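Local coordinates for putative lipoprotein YerB (Bacillus subtilis, PDB 2PSB) that is of unknown function but is a putative membrane lipoprotein of the DUF3048 family that interacts with PcrA, at residues A[200-203]-A[204-207]; A[248-251]-A[252-255]; A[100-103]-A[104-107]; A[144-147]-A[148-151]. All coordinates share one frame; numbering follows the deposited sequence.

Overall arrangement
From the N terminus the order is interaction 3, interaction 4, interaction 1, interaction 2. Each is a local contact within one continuous stretch, so they run in series and none nests in or crosses another. Interaction 3 leads strand 99-102 towards helix 107-114. Interaction 4 turns strand 143-146 into helix 147-157. These two touch through Val101 CG2 and Ile150 CG2, 4.2 Å apart. Interaction 1 closes the hairpin of strands 196-202 and 207-212, with its centre about 35 Å from that of interaction 3. Interaction 2 joins strands 247-250 and 255-261. Helix 87-94 lies by both 2 and 3: Glu87 meets Asp248 and, weakly, Ser106.

Interaction 1 of 4, residues A[200-203]-A[204-207]; sequences NYDK and KAEF
Asp202 and Phe207 face each other across the tip of a hairpin, where the backbone of 200-203 turns back into 204-207 and the two directions differ by 134°. Asp202 N donates to Phe207 O at 2.6 Å. Asp202 O receives Glu206 N and, weakly, Phe207 N at 3.5 Å. Two residues therefore face one, which is a G1 beta bulge. Glu206 takes up the positive phi of the bulge, 75°. The bond from Glu206 N is modelled very short, so its exact length is doubtful.

Asp202 also uses its side chain. Its CG lies anti to the backbone N, chi1 -169°, which turns the carboxylate in over the loop. OD2 accepts from Ala205 N, again at a doubtfully short distance. Ala205 CB lies over one face of the Phe207 ring, 3.3 Å above its plane and offset toward the rim. The Tyr201 ring runs alongside the returning strand. Its CD1 is 3.5 Å from Phe207 O, and its OH ends 3.7 Å from Glu206 CA. The ring of Tyr208 also meets that of Tyr201.

Lys203 and Lys204 lie side by side and point the same way. Lys203 NZ and Lys204 NZ are modelled 2.7 Å apart, too close to be trusted for two charged amines.

The chemistry is mainly that of a backbone-driven turn. Both the carbonyl and the carboxylate of Asp202 appear to take N-H groups of the loop, though the modelled lengths are too short to trust. The two exposed lysines, whose close approach is doubtful, would probably repel each other.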
loop_
_atom_site.group_PDB
_atom_site.type_symbol
_atom_site.label_atom_id
_atom_site.label_comp_id
_atom_site.label_asym_id
_atom_site.label_seq_id
_atom_site.Cartn_x
_atom_site.Cartn_y
_atom_site.Cartn_z
ATOM N N ASN A 200 7.320 -10.914 10.965
ATOM C CA ASN A 200 8.248 -11.931 11.416
ATOM C C ASN A 200 9.022 -12.509 10.249
ATOM O O ASN A 200 8.440 -13.027 9.301
ATOM C CB ASN A 200 7.471 -13.020 12.151
ATOM C CG ASN A 200 6.532 -12.445 13.201
ATOM O OD1 ASN A 200 5.329 -12.719 13.192
ATOM N ND2 ASN A 200 7.077 -11.638 14.110
ATOM N N TYR A 201 10.343 -12.404 10.328
ATOM C CA TYR A 201 11.215 -12.908 9.285
ATOM C C TYR A 201 11.330 -14.432 9.346
ATOM O O TYR A 201 11.403 -15.025 10.423
ATOM C CB TYR A 201 12.602 -12.280 9.411
ATOM C CG TYR A 201 13.499 -12.539 8.220
ATOM C CD1 TYR A 201 13.129 -12.107 6.947
ATOM C CD2 TYR A 201 14.723 -13.214 8.362
ATOM C CE1 TYR A 201 13.948 -12.336 5.841
ATOM C CE2 TYR A 201 15.549 -13.446 7.253
ATOM C CZ TYR A 201 15.152 -13.003 5.998
ATOM O OH TYR A 201 15.939 -13.235 4.889
ATOM N N ASP A 202 11.342 -15.056 8.176
ATOM C CA ASP A 202 11.456 -16.499 8.084
ATOM C C ASP A 202 12.800 -16.835 7.443
ATOM O O ASP A 202 12.922 -16.869 6.211
ATOM C CB ASP A 202 10.319 -17.062 7.233
ATOM C CG ASP A 202 10.229 -18.570 7.315
ATOM O OD1 ASP A 202 9.308 -19.066 7.990
ATOM O OD2 ASP A 202 11.082 -19.259 6.718
ATOM N N LYS A 203 13.804 -17.073 8.288
ATOM C CA LYS A 203 15.152 -17.403 7.824
ATOM C C LYS A 203 15.100 -18.416 6.693
ATOM O O LYS A 203 15.728 -18.229 5.646
ATOM C CB LYS A 203 15.991 -17.980 8.967
ATOM C CG LYS A 203 16.356 -16.997 10.071
ATOM C CD LYS A 203 17.084 -17.703 11.219
ATOM C CE LYS A 203 16.147 -18.610 12.022
ATOM N NZ LYS A 203 15.579 -19.766 11.257
ATOM N N LYS A 204 14.350 -19.493 6.911
ATOM C CA LYS A 204 14.211 -20.538 5.906
ATOM C C LYS A 204 13.641 -19.984 4.608
ATOM O O LYS A 204 14.317 -19.972 3.581
ATOM C CB LYS A 204 13.309 -21.663 6.429
ATOM C CG LYS A 204 14.011 -22.671 7.324
ATOM C CD LYS A 204 14.666 -22.008 8.523
ATOM C CE LYS A 204 15.401 -23.027 9.380
ATOM N NZ LYS A 204 16.044 -22.373 10.554
ATOM N N ALA A 205 12.394 -19.525 4.671
ATOM C CA ALA A 205 11.696 -18.969 3.515
ATOM C C ALA A 205 12.415 -17.755 2.929
ATOM O O ALA A 205 12.325 -17.496 1.733
ATOM C CB ALA A 205 10.275 -18.593 3.902
ATOM N N GLU A 206 13.126 -17.018 3.776
ATOM C CA GLU A 206 13.868 -15.838 3.348
ATOM C C GLU A 206 12.940 -14.654 3.081
ATOM O O GLU A 206 13.209 -13.814 2.216
ATOM C CB GLU A 206 14.695 -16.159 2.095
ATOM C CG GLU A 206 15.655 -17.333 2.279
ATOM C CD GLU A 206 16.623 -17.495 1.123
ATOM O OE1 GLU A 206 17.363 -16.530 0.833
ATOM O OE2 GLU A 206 16.646 -18.586 0.509
ATOM N N PHE A 207 11.837 -14.602 3.823
ATOM C CA PHE A 207 10.885 -13.517 3.694
ATOM C C PHE A 207 10.186 -13.253 5.011
ATOM O O PHE A 207 10.380 -13.977 5.994
ATOM C CB PHE A 207 9.852 -13.795 2.584
ATOM C CG PHE A 207 8.988 -15.014 2.808
ATOM C CD1 PHE A 207 8.242 -15.166 3.971
ATOM C CD2 PHE A 207 8.876 -15.984 1.814
ATOM C CE1 PHE A 207 7.396 -16.256 4.143
ATOM C CE2 PHE A 207 8.034 -17.080 1.972
ATOM C CZ PHE A 207 7.289 -17.219 3.141
#

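Interaction 2 of 4, residues A[248-251]-A[252-255]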
loop_
_atom_site.group_PDB
_atom_site.type_symbol
_atom_site.label_atom_id
_atom_site.label_comp_id
_atom_site.label_asym_id
_atom_site.label_seq_id
_atom_site.Cartn_x
_atom_site.Cartn_y
_atom_site.Cartn_z
ATOM N N ASP A 248 -3.960 15.132 7.834
ATOM C CA ASP A 248 -3.190 14.958 6.622
ATOM C C ASP A 248 -1.839 14.418 7.067
ATOM O O ASP A 248 -1.547 14.370 8.265
ATOM C CB ASP A 248 -3.026 16.301 5.907
ATOM C CG ASP A 248 -2.409 16.158 4.533
ATOM O OD1 ASP A 248 -2.789 15.220 3.805
ATOM O OD2 ASP A 248 -1.553 16.993 4.175
ATOM N N ILE A 249 -1.030 13.991 6.107
ATOM C CA ILE A 249 0.288 13.458 6.404
ATOM C C ILE A 249 1.316 14.102 5.483
ATOM O O ILE A 249 1.280 13.923 4.265
ATOM C CB ILE A 249 0.323 11.919 6.226
ATOM C CG1 ILE A 249 -0.667 11.268 7.192
ATOM C CG2 ILE A 249 1.721 11.396 6.487
ATOM C CD1 ILE A 249 -0.732 9.755 7.095
ATOM N N ASP A 250 2.226 14.871 6.074
ATOM C CA ASP A 250 3.258 15.539 5.308
ATOM C C ASP A 250 4.234 14.505 4.763
ATOM O O ASP A 250 5.065 13.972 5.498
ATOM C CB ASP A 250 3.997 16.548 6.189
ATOM C CG ASP A 250 5.042 17.332 5.422
ATOM O OD1 ASP A 250 5.651 18.247 6.019
ATOM O OD2 ASP A 250 5.259 17.036 4.225
ATOM N N LEU A 251 4.114 14.227 3.469
ATOM C CA LEU A 251 4.970 13.260 2.792
ATOM C C LEU A 251 6.000 13.944 1.914
ATOM O O LEU A 251 6.519 13.337 0.983
ATOM C CB LEU A 251 4.125 12.336 1.917
ATOM C CG LEU A 251 3.201 11.357 2.632
ATOM C CD1 LEU A 251 2.370 10.600 1.604
ATOM C CD2 LEU A 251 4.035 10.411 3.475
ATOM N N GLU A 252 6.307 15.199 2.213
ATOM C CA GLU A 252 7.262 15.939 1.400
ATOM C C GLU A 252 8.456 16.467 2.193
ATOM O O GLU A 252 9.561 16.581 1.664
ATOM C CB GLU A 252 6.531 17.092 0.709
ATOM C CG GLU A 252 7.192 17.596 -0.556
ATOM C CD GLU A 252 6.264 18.490 -1.355
ATOM O OE1 GLU A 252 6.645 18.912 -2.470
ATOM O OE2 GLU A 252 5.148 18.768 -0.865
ATOM N N SER A 253 8.232 16.771 3.468
ATOM C CA SER A 253 9.280 17.303 4.336
ATOM C C SER A 253 10.426 16.336 4.617
ATOM O O SER A 253 11.474 16.746 5.122
ATOM C CB SER A 253 8.668 17.753 5.668
ATOM O OG SER A 253 9.658 18.263 6.552
ATOM N N GLY A 254 10.237 15.058 4.288
ATOM C CA GLY A 254 11.280 14.077 4.542
ATOM C C GLY A 254 11.315 13.774 6.028
ATOM O O GLY A 254 10.576 14.374 6.803
ATOM N N GLY A 255 12.167 12.847 6.442
ATOM C CA GLY A 255 12.232 12.515 7.852
ATOM C C GLY A 255 12.982 11.230 8.107
ATOM O O GLY A 255 13.815 10.827 7.302
HETATM O O HOH W 1 7.076 18.056 8.715
#
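Asp250 makes an Asx turn with Glu252 in the link between strand 247-250 and strand 255-261. Its carboxylate reaches forward over the chain that follows. Asp250 OD2 accepts from Glu252 N at 2.9 Å, met nearly along its C-O bond. Asp250 OD2 also takes Ser253 N at 3.1 Å, which comes from above the carboxylate plane, 41° out of it. Both donors approach from the same face. CG stands anti to the backbone N of Asp250, chi1 -177°, and this carries OD2 forward to the two amides.

The other oxygen, Asp250 OD1, packs against Ser253 CB at 3.1 Å. A water donates to OD1 and is also bonded, weakly, to Ser253 OG. The two bonds on OD2 thus fix the tilt of the carboxylate and hold two successive N-H groups of the loop. The carboxylate of Glu252 stays apart, and its chain leads outward.

Around the turn, Asp250 pairs through its backbone with Ser237 of strand 230-240, and Gly255 pairs with Trp270 of strand 264-273. Leu251 is buried against Ala236 of strand 230-240 and Leu92 of helix 87-94.

Interaction 3 of 4, residues A[100-103]-A[104-107]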
loop_
_atom_site.group_PDB
_atom_site.type_symbol
_atom_site.label_atom_id
_atom_site.label_comp_id
_atom_site.label_asym_id
_atom_site.label_seq_id
_atom_site.Cartn_x
_atom_site.Cartn_y
_atom_site.Cartn_z
ATOM N N PHE A 100 -5.878 5.188 -10.150
ATOM C CA PHE A 100 -6.322 5.239 -8.765
ATOM C C PHE A 100 -7.722 4.675 -8.555
ATOM O O PHE A 100 -8.713 5.267 -8.977
ATOM C CB PHE A 100 -6.275 6.688 -8.290
ATOM C CG PHE A 100 -6.406 6.849 -6.809
ATOM C CD1 PHE A 100 -5.415 6.363 -5.951
ATOM C CD2 PHE A 100 -7.494 7.522 -6.265
ATOM C CE1 PHE A 100 -5.503 6.549 -4.567
ATOM C CE2 PHE A 100 -7.592 7.716 -4.870
ATOM C CZ PHE A 100 -6.592 7.229 -4.024
ATOM N N VAL A 101 -7.800 3.530 -7.888
ATOM C CA VAL A 101 -9.082 2.901 -7.633
ATOM C C VAL A 101 -9.459 3.090 -6.170
ATOM O O VAL A 101 -8.624 2.907 -5.278
ATOM C CB VAL A 101 -9.032 1.409 -7.975
ATOM C CG1 VAL A 101 -10.425 0.786 -7.824
ATOM C CG2 VAL A 101 -8.523 1.238 -9.391
ATOM N N HIS A 102 -10.710 3.473 -5.932
ATOM C CA HIS A 102 -11.186 3.706 -4.576
ATOM C C HIS A 102 -12.702 3.642 -4.481
ATOM O O HIS A 102 -13.379 3.168 -5.394
ATOM C CB HIS A 102 -10.720 5.077 -4.086
ATOM C CG HIS A 102 -11.247 6.214 -4.902
ATOM N ND1 HIS A 102 -10.985 6.344 -6.248
ATOM C CD2 HIS A 102 -12.028 7.265 -4.567
ATOM C CE1 HIS A 102 -11.584 7.428 -6.709
ATOM N NE2 HIS A 102 -12.223 8.005 -5.710
ATOM N N HIS A 103 -13.231 4.128 -3.365
ATOM C CA HIS A 103 -14.667 4.130 -3.158
ATOM C C HIS A 103 -15.012 5.137 -2.074
ATOM O O HIS A 103 -14.953 4.836 -0.875
ATOM C CB HIS A 103 -15.151 2.737 -2.763
ATOM C CG HIS A 103 -16.622 2.534 -2.967
ATOM N ND1 HIS A 103 -17.212 1.291 -2.945
ATOM C CD2 HIS A 103 -17.617 3.418 -3.227
ATOM C CE1 HIS A 103 -18.504 1.413 -3.188
ATOM N NE2 HIS A 103 -18.776 2.694 -3.363
ATOM N N GLY A 104 -15.383 6.335 -2.515
ATOM C CA GLY A 104 -15.703 7.403 -1.593
ATOM C C GLY A 104 -14.439 8.214 -1.430
ATOM O O GLY A 104 -13.400 7.867 -2.000
ATOM N N TRP A 105 -14.509 9.284 -0.652
ATOM C CA TRP A 105 -13.346 10.134 -0.440
ATOM C C TRP A 105 -13.576 11.221 0.603
ATOM O O TRP A 105 -14.703 11.473 1.029
ATOM C CB TRP A 105 -12.925 10.798 -1.761
ATOM C CG TRP A 105 -14.065 11.357 -2.583
ATOM C CD1 TRP A 105 -15.268 11.819 -2.126
ATOM C CD2 TRP A 105 -14.085 11.536 -4.008
ATOM N NE1 TRP A 105 -16.038 12.270 -3.177
ATOM C CE2 TRP A 105 -15.337 12.106 -4.342
ATOM C CE3 TRP A 105 -13.171 11.263 -5.036
ATOM C CZ2 TRP A 105 -15.691 12.417 -5.659
ATOM C CZ3 TRP A 105 -13.526 11.574 -6.350
ATOM C CH2 TRP A 105 -14.778 12.140 -6.647
ATOM N N SER A 106 -12.489 11.855 1.017
ATOM C CA SER A 106 -12.572 12.943 1.973
ATOM C C SER A 106 -12.714 14.207 1.127
ATOM O O SER A 106 -12.448 14.189 -0.073
ATOM C CB SER A 106 -11.299 13.020 2.822
ATOM O OG SER A 106 -10.163 13.286 2.020
ATOM N N PRO A 107 -13.149 15.316 1.735
ATOM C CA PRO A 107 -13.304 16.564 0.988
ATOM C C PRO A 107 -12.054 16.919 0.183
ATOM O O PRO A 107 -12.126 17.175 -1.025
ATOM C CB PRO A 107 -13.599 17.576 2.088
ATOM C CG PRO A 107 -14.433 16.766 3.036
ATOM C CD PRO A 107 -13.656 15.463 3.111
#
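Gly104 is the first residue past strand 99-102, and its carbonyl turns back to the His102 ring. Gly104 O lies at the ring edge, in its plane, 3.0 Å from His102 CD2. Gly104 N is bonded to Asn122 OD1 of the neighbouring strand 120-122. The edge of the His103 ring lies by Gly104 N, and His103 ND1 bonds to Ser143 OG. The carbonyl O of His103 makes a weak bond with Ser84 OG, a serine known to be phosphorylated but unmodified here. A side chain at Gly104 would run into the carbonyl O of His103.

Trp105 comes next and brings its indole to the same imidazole. Trp105 CE3 is 3.5 Å from His102 NE2, at the imidazole edge. The two side chains cross obliquely, with the His102 ring and the six-membered ring of Trp105 at 33° and their centroids 5.6 Å apart. His102 reaches them because its CG sits between the backbone N and the carbonyl carbon, chi1 62°. Phe100 CE2 lies 3.8 Å above one face of the imidazole, and Leu113 of helix 107-114 touches both His102 and Trp105.

Ser106 then takes the N-cap position of helix 107-114, where its OG makes a weak bond to Ala109 N. Pro107 opens the helix.

With an alanine at His102, the Trp105 indole and the Gly104 carbonyl would both be likely to lose the ring edge they rest on. Between the two segments the contact relies on ring packing and a close C-H edge to a carbonyl oxygen rather than on hydrogen bonds.

Interaction 4 of 4, residues A[144-147]-A[148-151]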
loop_
_atom_site.group_PDB
_atom_site.type_symbol
_atom_site.label_atom_id
_atom_site.label_comp_id
_atom_site.label_asym_id
_atom_site.label_seq_id
_atom_site.Cartn_x
_atom_site.Cartn_y
_atom_site.Cartn_z
ATOM N N TYR A 144 -16.162 -4.701 -3.601
ATOM C CA TYR A 144 -15.038 -5.200 -4.392
ATOM C C TYR A 144 -15.127 -4.888 -5.889
ATOM O O TYR A 144 -16.168 -4.484 -6.403
ATOM C CB TYR A 144 -14.932 -6.721 -4.299
ATOM C CG TYR A 144 -14.732 -7.280 -2.917
ATOM C CD1 TYR A 144 -15.798 -7.388 -2.022
ATOM C CD2 TYR A 144 -13.465 -7.688 -2.495
ATOM C CE1 TYR A 144 -15.611 -7.889 -0.738
ATOM C CE2 TYR A 144 -13.258 -8.192 -1.217
ATOM C CZ TYR A 144 -14.335 -8.286 -0.339
ATOM O OH TYR A 144 -14.136 -8.759 0.932
ATOM N N THR A 145 -14.003 -5.095 -6.570
ATOM C CA THR A 145 -13.914 -4.963 -8.018
ATOM C C THR A 145 -12.879 -5.990 -8.452
ATOM O O THR A 145 -12.449 -6.810 -7.638
ATOM C CB THR A 145 -13.475 -3.573 -8.495
ATOM O OG1 THR A 145 -13.505 -3.551 -9.926
ATOM C CG2 THR A 145 -12.065 -3.253 -8.028
ATOM N N SER A 146 -12.478 -5.950 -9.720
ATOM C CA SER A 146 -11.503 -6.899 -10.248
ATOM C C SER A 146 -10.668 -6.223 -11.314
ATOM O O SER A 146 -11.076 -5.202 -11.854
ATOM C CB SER A 146 -12.222 -8.108 -10.859
ATOM O OG SER A 146 -12.918 -7.743 -12.046
ATOM N N TYR A 147 -9.501 -6.778 -11.618
ATOM C CA TYR A 147 -8.661 -6.177 -12.645
ATOM C C TYR A 147 -9.421 -6.138 -13.973
ATOM O O TYR A 147 -9.306 -5.188 -14.736
ATOM C CB TYR A 147 -7.349 -6.953 -12.826
ATOM C CG TYR A 147 -6.466 -6.353 -13.902
ATOM C CD1 TYR A 147 -6.209 -4.985 -13.919
ATOM C CD2 TYR A 147 -5.881 -7.147 -14.894
ATOM C CE1 TYR A 147 -5.401 -4.408 -14.887
ATOM C CE2 TYR A 147 -5.053 -6.579 -15.880
ATOM C CZ TYR A 147 -4.820 -5.204 -15.862
ATOM O OH TYR A 147 -3.997 -4.596 -16.788
ATOM N N ASP A 148 -10.200 -7.175 -14.244
ATOM C CA ASP A 148 -10.980 -7.224 -15.478
ATOM C C ASP A 148 -11.977 -6.061 -15.510
ATOM O O ASP A 148 -12.123 -5.395 -16.530
ATOM C CB ASP A 148 -11.735 -8.555 -15.586
ATOM C CG ASP A 148 -12.302 -8.789 -16.973
ATOM O OD1 ASP A 148 -11.511 -9.067 -17.901
ATOM O OD2 ASP A 148 -13.537 -8.683 -17.144
ATOM N N TYR A 149 -12.654 -5.805 -14.392
ATOM C CA TYR A 149 -13.613 -4.704 -14.342
ATOM C C TYR A 149 -12.897 -3.362 -14.343
ATOM O O TYR A 149 -13.401 -2.371 -14.871
ATOM C CB TYR A 149 -14.501 -4.817 -13.096
ATOM C CG TYR A 149 -15.521 -5.934 -13.173
ATOM C CD1 TYR A 149 -15.671 -6.688 -14.340
ATOM C CD2 TYR A 149 -16.360 -6.210 -12.099
ATOM C CE1 TYR A 149 -16.638 -7.688 -14.436
ATOM C CE2 TYR A 149 -17.328 -7.203 -12.181
ATOM C CZ TYR A 149 -17.466 -7.942 -13.353
ATOM O OH TYR A 149 -18.435 -8.922 -13.441
ATOM N N ILE A 150 -11.724 -3.330 -13.734
ATOM C CA ILE A 150 -10.949 -2.105 -13.691
ATOM C C ILE A 150 -10.536 -1.724 -15.111
ATOM O O ILE A 150 -10.513 -0.549 -15.471
ATOM C CB ILE A 150 -9.712 -2.293 -12.810
ATOM C CG1 ILE A 150 -10.170 -2.567 -11.368
ATOM C CG2 ILE A 150 -8.802 -1.065 -12.907
ATOM C CD1 ILE A 150 -9.095 -3.155 -10.467
ATOM N N LYS A 151 -10.203 -2.729 -15.912
ATOM C CA LYS A 151 -9.825 -2.487 -17.297
ATOM C C LYS A 151 -11.032 -1.926 -18.047
ATOM O O LYS A 151 -10.919 -0.942 -18.784
ATOM C CB LYS A 151 -9.348 -3.786 -17.949
ATOM C CG LYS A 151 -7.924 -4.144 -17.595
ATOM C CD LYS A 151 -7.743 -5.655 -17.422
ATOM C CE LYS A 151 -7.891 -6.427 -18.708
ATOM N NZ LYS A 151 -7.508 -7.857 -18.486
#
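Lys151 lays its aliphatic chain across the Tyr147 ring. Its CD sits over the centre of one face, 3.3 Å from the ring centroid of Tyr147 and 15° off the normal, a CH-pi contact. Lys151 CG touches the same ring at Tyr147 CZ, 3.7 Å away. The lysine chain bends at chi2 and chi3 as it crosses. CG of Tyr147 stands anti to the backbone N, chi1 179°, and this swings the ring out beside the next turn, where Lys151 can cover it. One turn of helix holds the pair in step: Lys151 N donates to Tyr147 O at 2.9 Å. If Tyr147 were an alanine, the methylenes of Lys151 would probably lose the flat surface beneath them and the lysine chain would be freer to turn.

Ser146 stands before them. Ser146 OG accepts from Tyr149 N at 3.1 Å, and it also lies over one face of the Tyr149 ring, 3.4 Å from Tyr149 CG. One hydroxyl thus meets both the backbone and the side chain of Tyr149. Ser146 O takes Ile150 N, although the place of this oxygen is less sure.

Further out, Thr145 OG1 lies near the plane of the Tyr149 ring, at its edge, 3.6 Å from Tyr149 CB. It is bonded to Leu130 O. Thr145 CG2 packs on Ile150 CD1 at 3.8 Å. Backbone bonds to Val79 and Glu77 position Thr145 and Tyr147.

This is a serine N-cap, with strand 143-146 passing directly into helix 147-157.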